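Local coordinates for protein fusolin (Unidentified entomopoxvirus, PDB 4OW5) that probably binds chitin through a lytic polysaccharide monooxygenase-like domain, enhances virulence and crystallizes in vivo into viral spindles, at residues A[12-17]-A[115-120]; A[156-161]-A[208-213]; A[171-176]-A[198-203]. All coordinates share one frame; numbering follows the deposited sequence.

Interaction 1. Residues A[12-17]-A[115-120]. With EDO (1,2-ethanediol), chain F; EDO (1,2-ethanediol), chain D.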
ATOM      1  N   ARG A  12     -14.406   7.094 -16.838  1.00 10.74           N
ATOM      2  CA  ARG A  12     -13.960   6.631 -18.144  1.00 10.52           C
ATOM      3  C   ARG A  12     -13.553   5.149 -18.080  1.00 13.68           C
ATOM      4  O   ARG A  12     -13.922   4.380 -18.963  1.00 13.69           O
ATOM      5  CB  ARG A  12     -12.772   7.477 -18.650  1.00  8.64           C
ATOM      6  CG  ARG A  12     -12.214   7.026 -20.002  1.00 10.50           C
ATOM      7  CD  ARG A  12     -13.258   6.931 -21.088  1.00 15.49           C
ATOM      8  NE  ARG A  12     -12.683   6.426 -22.331  1.00 10.61           N
ATOM      9  CZ  ARG A  12     -13.381   6.105 -23.415  1.00 23.34           C
ATOM     10  NH1 ARG A  12     -14.704   6.260 -23.440  1.00 16.53           N
ATOM     11  NH2 ARG A  12     -12.764   5.621 -24.484  1.00 17.63           N
ATOM     12  N   ARG A  13     -12.825   4.743 -17.043  1.00 10.34           N
ATOM     13  CA  ARG A  13     -12.486   3.320 -16.870  1.00 11.45           C
ATOM     14  C   ARG A  13     -13.762   2.466 -16.764  1.00 14.72           C
ATOM     15  O   ARG A  13     -13.843   1.400 -17.384  1.00 13.57           O
ATOM     16  CB  ARG A  13     -11.608   3.094 -15.638  1.00 13.45           C
ATOM     17  CG  ARG A  13     -11.237   1.637 -15.408  1.00 19.83           C
ATOM     18  CD  ARG A  13     -10.419   1.447 -14.156  1.00 24.04           C
ATOM     19  NE  ARG A  13      -9.012   1.723 -14.402  1.00 27.00           N
ATOM     20  CZ  ARG A  13      -8.075   0.829 -14.708  1.00 42.67           C
ATOM     21  NH1 ARG A  13      -8.389  -0.458 -14.849  1.00 32.15           N
ATOM     22  NH2 ARG A  13      -6.816   1.214 -14.888  1.00 29.37           N
ATOM     23  N   CYS A  14     -14.742   2.915 -15.982  1.00 11.63           N
ATOM     24  CA  CYS A  14     -15.988   2.164 -15.828  1.00 12.01           C
ATOM     25  C   CYS A  14     -16.712   2.059 -17.164  1.00 14.15           C
ATOM     26  O   CYS A  14     -17.182   0.988 -17.494  1.00 13.87           O
ATOM     27  CB  CYS A  14     -16.881   2.780 -14.755  1.00 13.65           C
ATOM     28  SG  CYS A  14     -16.183   2.674 -13.081  1.00 18.36           S
ATOM     29  N   ASN A  15     -16.777   3.132 -17.917  1.00 12.86           N
ATOM     30  CA  ASN A  15     -17.421   3.135 -19.236  1.00 14.62           C
ATOM     31  C   ASN A  15     -16.755   2.135 -20.178  1.00 18.08           C
ATOM     32  O   ASN A  15     -17.438   1.242 -20.687  1.00 17.55           O
ATOM     33  CB  ASN A  15     -17.387   4.532 -19.869  1.00 11.72           C
ATOM     34  CG  ASN A  15     -18.120   4.606 -21.201  1.00 28.67           C
ATOM     35  OD1 ASN A  15     -19.329   4.590 -21.261  1.00 29.80           O
ATOM     36  ND2 ASN A  15     -17.416   4.565 -22.286  1.00 33.96           N
ATOM     37  N   VAL A  16     -15.434   2.266 -20.391  1.00 14.32           N
ATOM     38  CA  VAL A  16     -14.753   1.418 -21.345  1.00 16.31           C
ATOM     39  C   VAL A  16     -14.798  -0.058 -20.955  1.00 18.64           C
ATOM     40  O   VAL A  16     -14.943  -0.860 -21.832  1.00 17.79           O
ATOM     41  CB  VAL A  16     -13.309   1.840 -21.689  1.00 22.20           C
ATOM     42  CG1 VAL A  16     -13.265   3.273 -22.182  1.00 23.99           C
ATOM     43  CG2 VAL A  16     -12.336   1.609 -20.564  1.00 20.97           C
ATOM     44  N   GLN A  17     -14.735  -0.417 -19.675  1.00 15.62           N
ATOM     45  CA  GLN A  17     -14.761  -1.832 -19.287  1.00 14.64           C
ATOM     46  C   GLN A  17     -16.076  -2.548 -19.598  1.00 18.51           C
ATOM     47  O   GLN A  17     -16.096  -3.779 -19.669  1.00 16.47           O
ATOM     48  CB  GLN A  17     -14.440  -1.988 -17.821  1.00 15.40           C
ATOM     49  CG  GLN A  17     -12.965  -1.847 -17.565  1.00 21.17           C
ATOM     50  CD  GLN A  17     -12.620  -2.126 -16.120  1.00 37.41           C
ATOM     51  OE1 GLN A  17     -13.260  -2.910 -15.441  1.00 31.75           O
ATOM     52  NE2 GLN A  17     -11.520  -1.610 -15.670  1.00 35.91           N
ATOM     53  N   GLY A 115     -14.260   3.095  -1.513  1.00  9.23           N
ATOM     54  CA  GLY A 115     -13.869   1.710  -1.662  1.00  9.74           C
ATOM     55  C   GLY A 115     -12.612   1.512  -2.472  1.00 15.29           C
ATOM     56  O   GLY A 115     -11.864   2.473  -2.723  1.00 15.92           O
ATOM     57  N   SER A 116     -12.417   0.258  -2.938  1.00 10.95           N
ATOM     58  CA  SER A 116     -11.198  -0.201  -3.605  1.00 12.15           C
ATOM     59  C   SER A 116     -11.163   0.155  -5.096  1.00 14.67           C
ATOM     60  O   SER A 116     -11.007  -0.732  -5.941  1.00 13.61           O
ATOM     61  CB  SER A 116     -11.052  -1.711  -3.420  1.00 14.28           C
ATOM     62  OG  SER A 116     -12.216  -2.416  -3.821  1.00 17.02           O
ATOM     63  N   TRP A 117     -11.263   1.461  -5.425  1.00 13.24           N
ATOM     64  CA  TRP A 117     -11.250   1.915  -6.818  1.00 12.05           C
ATOM     65  C   TRP A 117      -9.965   1.464  -7.487  1.00 14.51           C
ATOM     66  O   TRP A 117      -8.928   1.530  -6.848  1.00 13.48           O
ATOM     67  CB  TRP A 117     -11.395   3.435  -6.917  1.00 10.43           C
ATOM     68  CG  TRP A 117     -12.777   3.908  -6.583  1.00 10.10           C
ATOM     69  CD1 TRP A 117     -13.223   4.401  -5.391  1.00 12.27           C
ATOM     70  CD2 TRP A 117     -13.912   3.848  -7.442  1.00  9.85           C
ATOM     71  NE1 TRP A 117     -14.543   4.776  -5.507  1.00 11.20           N
ATOM     72  CE2 TRP A 117     -15.013   4.354  -6.718  1.00 11.86           C
ATOM     73  CE3 TRP A 117     -14.104   3.437  -8.772  1.00 10.95           C
ATOM     74  CZ2 TRP A 117     -16.276   4.457  -7.275  1.00 11.64           C
ATOM     75  CZ3 TRP A 117     -15.367   3.539  -9.322  1.00 11.30           C
ATOM     76  CH2 TRP A 117     -16.426   4.054  -8.585  1.00 11.75           C
ATOM     77  N   THR A 118     -10.036   0.958  -8.733  1.00 10.76           N
ATOM     78  CA  THR A 118      -8.859   0.435  -9.416  1.00 10.77           C
ATOM     79  C   THR A 118      -7.998   1.607  -9.866  1.00 13.98           C
ATOM     80  O   THR A 118      -8.474   2.437 -10.647  1.00 11.20           O
ATOM     81  CB  THR A 118      -9.218  -0.460 -10.596  1.00 19.11           C
ATOM     82  OG1 THR A 118     -10.009  -1.535 -10.122  1.00 18.74           O
ATOM     83  CG2 THR A 118      -7.959  -1.017 -11.330  1.00 17.95           C
ATOM     84  N   PRO A 119      -6.725   1.664  -9.429  1.00 10.82           N
ATOM     85  CA  PRO A 119      -5.878   2.771  -9.854  1.00 11.30           C
ATOM     86  C   PRO A 119      -5.002   2.463 -11.024  1.00 12.29           C
ATOM     87  O   PRO A 119      -4.713   1.319 -11.319  1.00 12.19           O
ATOM     88  CB  PRO A 119      -5.005   2.982  -8.623  1.00 13.08           C
ATOM     89  CG  PRO A 119      -4.735   1.534  -8.160  1.00 16.96           C
ATOM     90  CD  PRO A 119      -6.030   0.802  -8.445  1.00 13.61           C
ATOM     91  N   THR A 120      -4.491   3.516 -11.628  1.00 10.70           N
ATOM     92  CA  THR A 120      -3.381   3.461 -12.548  1.00 10.06           C
ATOM     93  C   THR A 120      -2.157   3.205 -11.668  1.00 14.40           C
ATOM     94  O   THR A 120      -1.925   3.970 -10.726  1.00 13.04           O
ATOM     95  CB  THR A 120      -3.239   4.774 -13.331  1.00 14.53           C
ATOM     96  OG1 THR A 120      -4.337   4.892 -14.244  1.00 15.65           O
ATOM     97  CG2 THR A 120      -1.867   4.872 -14.058  1.00 13.39           C
TER
HETATM   98  C1  EDO F 405      -9.206   3.747 -24.134  1.00 35.49           C
HETATM   99  O1  EDO F 405      -9.817   4.689 -25.006  1.00 36.78           O
HETATM  100  C2  EDO F 405      -9.559   4.078 -22.654  1.00 34.03           C
HETATM  101  O2  EDO F 405      -9.840   5.468 -22.502  1.00 29.08           O
HETATM  102  C1  EDO D 403     -19.480   0.871 -24.636  1.00 45.53           C
HETATM  103  O1  EDO D 403     -20.237   2.008 -24.287  1.00 45.41           O
HETATM  104  C2  EDO D 403     -19.379  -0.074 -23.436  1.00 44.99           C
HETATM  105  O2  EDO D 403     -18.026  -0.391 -23.170  1.00 43.85           O
HETATM  106  O   HOH W   1      -7.560   3.456 -13.039  1.00 15.93           O
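Arg-13 reaches from helix 12-17 to the loop 115-120 and crosses Thr-118 at about a right angle. The methyl CG2 of Thr-118 sits over one face of the guanidinium, toward its rim, 3.6 Å from Arg-13 NH1. With CG anti to the backbone N (chi1 180°) the chain runs straight out from the helix, then bends at chi3 (-83°) against the methyl.

The polar link goes through water: it takes a weak bond from Arg-13 NE at 2.6 Å and donates to Thr-118 O at 2.8 Å. The strongest polar partners lie outside the two segments: Arg-13 NH1 bonds Tyr-338 OH of the second subunit, and Thr-118 OG1 bonds Asp-31.

A sulfur-aromatic contact sets Cys-14 SG in the plane of the Trp-117 indole, at its edge, 3.9 Å from CZ3. The sulfur is held by the disulfide to Cys-34, and Trp-117 NE1 by Val-113 O.

Arg-12 holds an ethanediol, probably from the crystallisation liquor, with NE to O2 at 3.0 Å, while its NH1 forms a salt bridge with Asp-66. The arrangement is a buried helix-to-loop join in the LPMO-like domain, with an arginine that continues into the dimer interface.

Interaction 2. Residues A[156-161]-A[208-213]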
ATOM      1  N   PRO A 156      -1.998  13.923   1.838  1.00 17.65           N
ATOM      2  CA  PRO A 156      -1.525  12.585   2.245  1.00 18.92           C
ATOM      3  C   PRO A 156      -2.449  11.789   3.177  1.00 21.40           C
ATOM      4  O   PRO A 156      -2.421  10.575   3.115  1.00 23.23           O
ATOM      5  CB  PRO A 156      -0.182  12.870   2.918  1.00 21.49           C
ATOM      6  CG  PRO A 156       0.231  14.222   2.400  1.00 24.38           C
ATOM      7  CD  PRO A 156      -1.011  14.978   2.152  1.00 19.23           C
ATOM      8  N   SER A 157      -3.295  12.424   3.974  1.00 18.81           N
ATOM      9  CA  SER A 157      -4.188  11.670   4.870  1.00 19.87           C
ATOM     10  C   SER A 157      -5.438  11.082   4.173  1.00 21.16           C
ATOM     11  O   SER A 157      -6.244  10.439   4.844  1.00 17.95           O
ATOM     12  CB  SER A 157      -4.640  12.535   6.035  1.00 24.52           C
ATOM     13  OG  SER A 157      -5.567  13.517   5.608  1.00 27.06           O
ATOM     14  N   PHE A 158      -5.644  11.359   2.864  1.00 14.71           N
ATOM     15  CA  PHE A 158      -6.798  10.847   2.135  1.00 10.93           C
ATOM     16  C   PHE A 158      -6.752   9.324   2.066  1.00 14.35           C
ATOM     17  O   PHE A 158      -5.733   8.725   1.712  1.00 14.70           O
ATOM     18  CB  PHE A 158      -6.845  11.447   0.713  1.00 11.18           C
ATOM     19  CG  PHE A 158      -7.898  10.869  -0.204  1.00 11.37           C
ATOM     20  CD1 PHE A 158      -9.227  11.245  -0.082  1.00 14.25           C
ATOM     21  CD2 PHE A 158      -7.571   9.889  -1.130  1.00 13.19           C
ATOM     22  CE1 PHE A 158     -10.214  10.650  -0.872  1.00 15.38           C
ATOM     23  CE2 PHE A 158      -8.549   9.327  -1.947  1.00 16.62           C
ATOM     24  CZ  PHE A 158      -9.866   9.705  -1.802  1.00 15.93           C
ATOM     25  N   ASN A 159      -7.890   8.709   2.328  1.00 12.37           N
ATOM     26  CA  ASN A 159      -8.025   7.255   2.316  1.00 11.43           C
ATOM     27  C   ASN A 159      -9.166   6.911   1.351  1.00 14.40           C
ATOM     28  O   ASN A 159     -10.329   7.118   1.683  1.00 13.69           O
ATOM     29  CB  ASN A 159      -8.279   6.770   3.745  1.00 12.90           C
ATOM     30  CG  ASN A 159      -8.422   5.290   3.898  1.00 23.15           C
ATOM     31  OD1 ASN A 159      -8.771   4.579   2.959  1.00 23.15           O
ATOM     32  ND2 ASN A 159      -8.314   4.814   5.111  1.00 20.82           N
ATOM     33  N   VAL A 160      -8.828   6.400   0.159  1.00 12.51           N
ATOM     34  CA  VAL A 160      -9.807   6.096  -0.888  1.00 13.55           C
ATOM     35  C   VAL A 160     -10.839   5.068  -0.407  1.00 15.14           C
ATOM     36  O   VAL A 160     -12.002   5.127  -0.828  1.00 13.26           O
ATOM     37  CB  VAL A 160      -9.120   5.625  -2.199  1.00 18.83           C
ATOM     38  CG1 VAL A 160      -8.562   4.212  -2.071  1.00 18.45           C
ATOM     39  CG2 VAL A 160     -10.070   5.737  -3.385  1.00 19.45           C
ATOM     40  N   TYR A 161     -10.432   4.154   0.485  1.00 12.53           N
ATOM     41  CA  TYR A 161     -11.313   3.089   0.967  1.00 13.08           C
ATOM     42  C   TYR A 161     -12.478   3.607   1.793  1.00 16.60           C
ATOM     43  O   TYR A 161     -13.475   2.903   1.903  1.00 16.38           O
ATOM     44  CB  TYR A 161     -10.521   2.067   1.807  1.00 14.57           C
ATOM     45  CG  TYR A 161      -9.446   1.356   1.031  1.00 18.43           C
ATOM     46  CD1 TYR A 161      -9.748   0.273   0.217  1.00 20.19           C
ATOM     47  CD2 TYR A 161      -8.121   1.774   1.099  1.00 21.18           C
ATOM     48  CE1 TYR A 161      -8.767  -0.352  -0.550  1.00 23.21           C
ATOM     49  CE2 TYR A 161      -7.142   1.192   0.306  1.00 23.22           C
ATOM     50  CZ  TYR A 161      -7.473   0.139  -0.538  1.00 31.73           C
ATOM     51  OH  TYR A 161      -6.506  -0.532  -1.241  1.00 30.86           O
ATOM     52  N   GLN A 208      -2.575   4.966  -2.069  1.00 13.59           N
ATOM     53  CA  GLN A 208      -3.396   5.209  -3.235  1.00 13.54           C
ATOM     54  C   GLN A 208      -4.026   6.597  -3.087  1.00 15.70           C
ATOM     55  O   GLN A 208      -4.440   6.974  -1.993  1.00 14.77           O
ATOM     56  CB  GLN A 208      -4.441   4.114  -3.396  1.00 14.30           C
ATOM     57  CG  GLN A 208      -5.315   4.355  -4.576  1.00 11.06           C
ATOM     58  CD  GLN A 208      -6.151   3.187  -4.975  1.00 14.61           C
ATOM     59  OE1 GLN A 208      -5.855   2.023  -4.674  1.00 15.59           O
ATOM     60  NE2 GLN A 208      -7.239   3.478  -5.627  1.00 11.93           N
ATOM     61  N   PHE A 209      -3.974   7.390  -4.147  1.00 12.36           N
ATOM     62  CA  PHE A 209      -4.443   8.764  -4.123  1.00 10.63           C
ATOM     63  C   PHE A 209      -5.316   9.071  -5.322  1.00 11.81           C
ATOM     64  O   PHE A 209      -5.500   8.242  -6.214  1.00 12.25           O
ATOM     65  CB  PHE A 209      -3.234   9.721  -4.060  1.00 12.85           C
ATOM     66  CG  PHE A 209      -2.289   9.663  -5.224  1.00 12.95           C
ATOM     67  CD1 PHE A 209      -1.291   8.704  -5.280  1.00 14.80           C
ATOM     68  CD2 PHE A 209      -2.383  10.579  -6.259  1.00 14.71           C
ATOM     69  CE1 PHE A 209      -0.365   8.706  -6.316  1.00 15.14           C
ATOM     70  CE2 PHE A 209      -1.510  10.533  -7.335  1.00 15.99           C
ATOM     71  CZ  PHE A 209      -0.477   9.627  -7.340  1.00 14.77           C
ATOM     72  N   VAL A 210      -5.869  10.271  -5.320  1.00  8.70           N
ATOM     73  CA  VAL A 210      -6.748  10.769  -6.356  1.00  9.19           C
ATOM     74  C   VAL A 210      -6.153  12.037  -6.929  1.00 13.95           C
ATOM     75  O   VAL A 210      -5.623  12.889  -6.195  1.00 13.29           O
ATOM     76  CB  VAL A 210      -8.225  10.995  -5.827  1.00 12.88           C
ATOM     77  CG1 VAL A 210      -9.053  11.887  -6.769  1.00 13.65           C
ATOM     78  CG2 VAL A 210      -8.923   9.680  -5.593  1.00 12.68           C
ATOM     79  N   LEU A 211      -6.210  12.130  -8.255  1.00 10.66           N
ATOM     80  CA  LEU A 211      -5.893  13.332  -9.019  1.00 10.90           C
ATOM     81  C   LEU A 211      -7.234  13.868  -9.492  1.00 16.17           C
ATOM     82  O   LEU A 211      -8.076  13.072  -9.910  1.00 15.17           O
ATOM     83  CB  LEU A 211      -4.937  13.053 -10.192  1.00 11.12           C
ATOM     84  CG  LEU A 211      -3.530  12.617  -9.758  1.00 15.50           C
ATOM     85  CD1 LEU A 211      -2.697  12.156 -10.896  1.00 17.05           C
ATOM     86  CD2 LEU A 211      -2.816  13.720  -9.031  1.00 15.21           C
ATOM     87  N   TYR A 212      -7.496  15.145  -9.259  1.00 10.65           N
ATOM     88  CA  TYR A 212      -8.735  15.798  -9.654  1.00 10.33           C
ATOM     89  C   TYR A 212      -8.433  16.815 -10.753  1.00 13.98           C
ATOM     90  O   TYR A 212      -7.560  17.647 -10.580  1.00 11.32           O
ATOM     91  CB  TYR A 212      -9.381  16.464  -8.464  1.00  9.16           C
ATOM     92  CG  TYR A 212     -10.846  16.815  -8.626  1.00 10.22           C
ATOM     93  CD1 TYR A 212     -11.778  15.855  -9.022  1.00 13.08           C
ATOM     94  CD2 TYR A 212     -11.304  18.107  -8.387  1.00 10.71           C
ATOM     95  CE1 TYR A 212     -13.123  16.162  -9.135  1.00 17.32           C
ATOM     96  CE2 TYR A 212     -12.656  18.410  -8.441  1.00 10.34           C
ATOM     97  CZ  TYR A 212     -13.560  17.447  -8.843  1.00 14.68           C
ATOM     98  OH  TYR A 212     -14.888  17.756  -8.832  1.00 12.04           O
ATOM     99  N   VAL A 213      -9.093  16.683 -11.892  1.00 11.84           N
ATOM    100  CA  VAL A 213      -8.863  17.543 -13.062  1.00 11.33           C
ATOM    101  C   VAL A 213     -10.138  18.300 -13.385  1.00 16.17           C
ATOM    102  O   VAL A 213     -11.212  17.698 -13.571  1.00 12.33           O
ATOM    103  CB  VAL A 213      -8.402  16.736 -14.291  1.00 13.32           C
ATOM    104  CG1 VAL A 213      -8.217  17.640 -15.518  1.00 13.57           C
ATOM    105  CG2 VAL A 213      -7.107  15.995 -14.005  1.00 12.98           C
TER
HETATM  106  O   HOH W   2      -3.741   8.855  -0.231  1.00 14.80           O
HETATM  107  O   HOH W   3      -6.027   5.712  -0.067  1.00 14.46           O
HETATM  108  O   HOH W   4      -4.574   0.835  -2.279  1.00 24.14           O
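The loop that follows strand 147-154 packs here across the start of strand 209-217, an inner strand of one sheet of the beta-sandwich in this LPMO-like domain. One apolar touch, a methyl against an amide, and three bridging waters make the join. Phe-158 brings its CE2 corner to Val-210, 3.7 Å from CG2 and at a slant to the ring. Its CG is anti to the backbone N (chi1 173°), which swings the ring from the loop toward the strand. Next to it, the CG1 methyl of Val-160 rests against the carboxamide end of Gln-208, 3.9 Å from NE2. The glutamine chain is extended beyond CG, so its amide crosses the valine at a slant and goes on to hydrogen-bond Trp-117.

Water does the polar work. Gln-208 O lies near the plane of the Phe-158 ring, at its edge, and two waters meet there. One is 2.7 Å from Gln-208 O and also reaches Phe-158 O. The other donates to Gln-208 O at 2.8 Å and accepts from Val-160 N at 2.9 Å, giving that buried amide a partner. A third water donates to Gln-208 OE1 at 3.0 Å and lies 2.6 Å from Tyr-161 OH.

Around this joint, strand 209-217 runs antiparallel between strands 147-154 and 223-234, and Arg-10 of helix 10-17 packs on both Val-160 and Val-210. The Tyr-161 ring stacks on His-235 of the second subunit.

Interaction 3. Residues A[171-176]-A[198-203]. With EDO (1,2-ethanediol), chain B.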
ATOM      1  N   ILE A 171      -5.063  19.642  -3.081  1.00 13.70           N
ATOM      2  CA  ILE A 171      -3.969  20.592  -3.227  1.00 13.68           C
ATOM      3  C   ILE A 171      -3.784  20.883  -4.708  1.00 15.04           C
ATOM      4  O   ILE A 171      -3.550  19.938  -5.475  1.00 14.28           O
ATOM      5  CB  ILE A 171      -2.639  20.001  -2.653  1.00 17.57           C
ATOM      6  CG1 ILE A 171      -2.749  19.679  -1.130  1.00 19.53           C
ATOM      7  CG2 ILE A 171      -1.467  20.979  -2.913  1.00 18.45           C
ATOM      8  CD1 ILE A 171      -1.731  18.690  -0.690  1.00 23.17           C
ATOM      9  N   ASN A 172      -3.830  22.163  -5.107  1.00 12.09           N
ATOM     10  CA  ASN A 172      -3.617  22.525  -6.504  1.00 12.15           C
ATOM     11  C   ASN A 172      -2.140  22.330  -6.890  1.00 15.46           C
ATOM     12  O   ASN A 172      -1.251  22.833  -6.202  1.00 15.37           O
ATOM     13  CB  ASN A 172      -4.040  23.960  -6.765  1.00 16.26           C
ATOM     14  CG  ASN A 172      -3.980  24.287  -8.227  1.00 24.35           C
ATOM     15  OD1 ASN A 172      -3.003  24.847  -8.702  1.00 26.06           O
ATOM     16  ND2 ASN A 172      -4.868  23.705  -9.021  1.00 24.88           N
ATOM     17  N   ILE A 173      -1.891  21.588  -7.953  1.00  9.57           N
ATOM     18  CA  ILE A 173      -0.533  21.344  -8.458  1.00 11.66           C
ATOM     19  C   ILE A 173      -0.360  21.857  -9.896  1.00 13.92           C
ATOM     20  O   ILE A 173       0.760  21.842 -10.389  1.00 13.18           O
ATOM     21  CB  ILE A 173      -0.091  19.871  -8.352  1.00 14.18           C
ATOM     22  CG1 ILE A 173      -0.964  18.938  -9.200  1.00 15.21           C
ATOM     23  CG2 ILE A 173      -0.027  19.453  -6.873  1.00 15.08           C
ATOM     24  CD1 ILE A 173      -0.522  17.470  -9.199  1.00 19.65           C
ATOM     25  N   PHE A 174      -1.423  22.364 -10.522  1.00  9.97           N
ATOM     26  CA  PHE A 174      -1.361  22.936 -11.858  1.00 10.11           C
ATOM     27  C   PHE A 174      -2.575  23.837 -12.120  1.00 16.40           C
ATOM     28  O   PHE A 174      -3.711  23.446 -11.868  1.00 14.42           O
ATOM     29  CB  PHE A 174      -1.287  21.849 -12.964  1.00 11.30           C
ATOM     30  CG  PHE A 174      -1.169  22.401 -14.373  1.00 13.04           C
ATOM     31  CD1 PHE A 174      -2.300  22.800 -15.080  1.00 14.80           C
ATOM     32  CD2 PHE A 174       0.058  22.421 -15.031  1.00 15.33           C
ATOM     33  CE1 PHE A 174      -2.203  23.263 -16.387  1.00 15.08           C
ATOM     34  CE2 PHE A 174       0.156  22.865 -16.356  1.00 17.40           C
ATOM     35  CZ  PHE A 174      -0.965  23.333 -17.010  1.00 15.57           C
ATOM     36  N   THR A 175      -2.329  25.017 -12.691  1.00 14.75           N
ATOM     37  CA  THR A 175      -3.380  25.933 -13.106  1.00 13.85           C
ATOM     38  C   THR A 175      -2.917  26.659 -14.343  1.00 16.71           C
ATOM     39  O   THR A 175      -1.910  27.334 -14.265  1.00 14.92           O
ATOM     40  CB  THR A 175      -3.725  26.953 -12.018  1.00 20.17           C
ATOM     41  OG1 THR A 175      -4.070  26.292 -10.824  1.00 23.48           O
ATOM     42  CG2 THR A 175      -4.839  27.885 -12.451  1.00 18.05           C
ATOM     43  N   GLY A 176      -3.690  26.595 -15.414  1.00 14.32           N
ATOM     44  CA  GLY A 176      -3.430  27.382 -16.609  1.00 15.13           C
ATOM     45  C   GLY A 176      -3.923  26.730 -17.883  1.00 17.98           C
ATOM     46  O   GLY A 176      -4.385  25.584 -17.895  1.00 15.02           O
ATOM     47  N   THR A 198       0.144  17.672 -21.033  1.00 21.02           N
ATOM     48  CA  THR A 198       1.066  18.474 -20.227  1.00 23.11           C
ATOM     49  C   THR A 198       1.782  17.563 -19.225  1.00 24.87           C
ATOM     50  O   THR A 198       1.187  16.608 -18.772  1.00 23.82           O
ATOM     51  CB  THR A 198       0.300  19.623 -19.502  1.00 32.13           C
ATOM     52  OG1 THR A 198       1.225  20.589 -19.035  1.00 40.94           O
ATOM     53  CG2 THR A 198      -0.569  19.144 -18.340  1.00 32.92           C
ATOM     54  N   THR A 199       3.013  17.894 -18.846  1.00 23.58           N
ATOM     55  CA  THR A 199       3.756  17.192 -17.813  1.00 22.11           C
ATOM     56  C   THR A 199       3.616  17.962 -16.530  1.00 25.85           C
ATOM     57  O   THR A 199       3.873  19.174 -16.488  1.00 24.25           O
ATOM     58  CB  THR A 199       5.224  16.988 -18.193  1.00 21.65           C
ATOM     59  OG1 THR A 199       5.260  16.171 -19.354  1.00 28.80           O
ATOM     60  CG2 THR A 199       6.024  16.276 -17.093  1.00 19.86           C
ATOM     61  N   VAL A 200       3.265  17.238 -15.460  1.00 21.99           N
ATOM     62  CA  VAL A 200       3.170  17.769 -14.106  1.00 22.20           C
ATOM     63  C   VAL A 200       3.970  16.852 -13.232  1.00 22.29           C
ATOM     64  O   VAL A 200       3.903  15.630 -13.429  1.00 19.84           O
ATOM     65  CB  VAL A 200       1.698  17.865 -13.620  1.00 27.88           C
ATOM     66  CG1 VAL A 200       1.617  18.475 -12.223  1.00 28.04           C
ATOM     67  CG2 VAL A 200       0.858  18.650 -14.600  1.00 28.60           C
ATOM     68  N   GLY A 201       4.722  17.433 -12.295  1.00 18.78           N
ATOM     69  CA  GLY A 201       5.459  16.679 -11.308  1.00 18.25           C
ATOM     70  C   GLY A 201       4.461  16.271 -10.254  1.00 21.78           C
ATOM     71  O   GLY A 201       3.811  17.128  -9.672  1.00 23.28           O
ATOM     72  N   ILE A 202       4.258  14.984 -10.075  1.00 16.84           N
ATOM     73  CA  ILE A 202       3.292  14.471  -9.089  1.00 15.86           C
ATOM     74  C   ILE A 202       4.010  14.181  -7.796  1.00 19.30           C
ATOM     75  O   ILE A 202       4.921  13.360  -7.814  1.00 17.61           O
ATOM     76  CB  ILE A 202       2.602  13.196  -9.629  1.00 16.83           C
ATOM     77  CG1 ILE A 202       1.955  13.465 -11.008  1.00 17.12           C
ATOM     78  CG2 ILE A 202       1.568  12.671  -8.624  1.00 17.93           C
ATOM     79  CD1 ILE A 202       0.855  14.540 -11.013  1.00 24.85           C
ATOM     80  N   PRO A 203       3.600  14.789  -6.664  1.00 18.39           N
ATOM     81  CA  PRO A 203       4.243  14.450  -5.382  1.00 19.08           C
ATOM     82  C   PRO A 203       4.094  12.960  -5.113  1.00 22.18           C
ATOM     83  O   PRO A 203       3.019  12.395  -5.310  1.00 18.90           O
ATOM     84  CB  PRO A 203       3.476  15.302  -4.343  1.00 21.55           C
ATOM     85  CG  PRO A 203       2.826  16.386  -5.152  1.00 26.39           C
ATOM     86  CD  PRO A 203       2.527  15.788  -6.483  1.00 21.81           C
TER
HETATM   87  C1  EDO B 401       0.111  25.778  -8.806  1.00 42.63           C
HETATM   88  O1  EDO B 401      -0.376  25.603  -7.496  1.00 41.52           O
HETATM   89  C2  EDO B 401      -0.645  26.904  -9.528  1.00 46.00           C
HETATM   90  O2  EDO B 401      -1.049  27.899  -8.609  1.00 49.40           O
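Ile-173 and Val-200 meet where two strands of the beta-sandwich face each other, strand 170-176 from one sheet and strand 194-203 from the other. The short segments run nearly antiparallel (167°), their axes 7.6 Å apart at closest, and side chains rather than backbone bonds fill the space between them. Ile-173 and Phe-174 form a classic beta bulge opposite Ile-151, and the irregularity lets these two consecutive residues both point toward the other strand.

The tight part centres on Ile-173. Its CD1 enters among three side chains, 3.7 Å from Ile-202 CD1 and 3.8 Å from Val-200 CG1, with the ring of Pro-203 a little farther off. CG1 sits between the backbone N and the carbonyl carbon (chi1 63°), and from there the chain extends to put its tip in this group. Ile-202 starts away from the facing strand, but its bent chain brings CD1 back to the isoleucine. The two branches of Val-200 divide the work: CG1 serves Ile-173, while CG2 lies 3.9 Å from Phe-174 CD2.

Toward Thr-198 fewer atoms carry the contact: its CG2 methyl lies 4.3 Å above the Phe-174 ring plane, near the rim, and its OG1 is 3.7 Å from CE2 at an oblique angle. The loose side is the outward one, where Thr-175 is exposed and Asn-172 ties up the bulge with its amide: OD1 accepts from Thr-175 OG1 at 2.8 Å, while ND2 donates to Phe-174 O at 3.1 Å, approaching from above the carbonyl plane.

How the interactions relate
Interactions 1 and 2 are joined directly. The hydrogen bond from Gln-208 NE2 to Trp-117 O measures 2.9 Å, and Gly-115 N lies 3.1 Å from Val-160 O, so the loop 115-120 is tied both to the start of strand 209-217 and to the loop 156-161. Both contacts touch the second subunit. Interaction 3 lies farther out, its centre 15 Å from that of interaction 2, yet the two share packing: Phe-209 CZ is 3.9 Å from Ile-202 CG2, between strands that follow each other in the chain. Interactions 1 and 3 do not touch, their nearest atoms about 10 Å apart. All three lie away from the copper- or zinc-binding site of His-1 and His-144, which holds no metal in this chain.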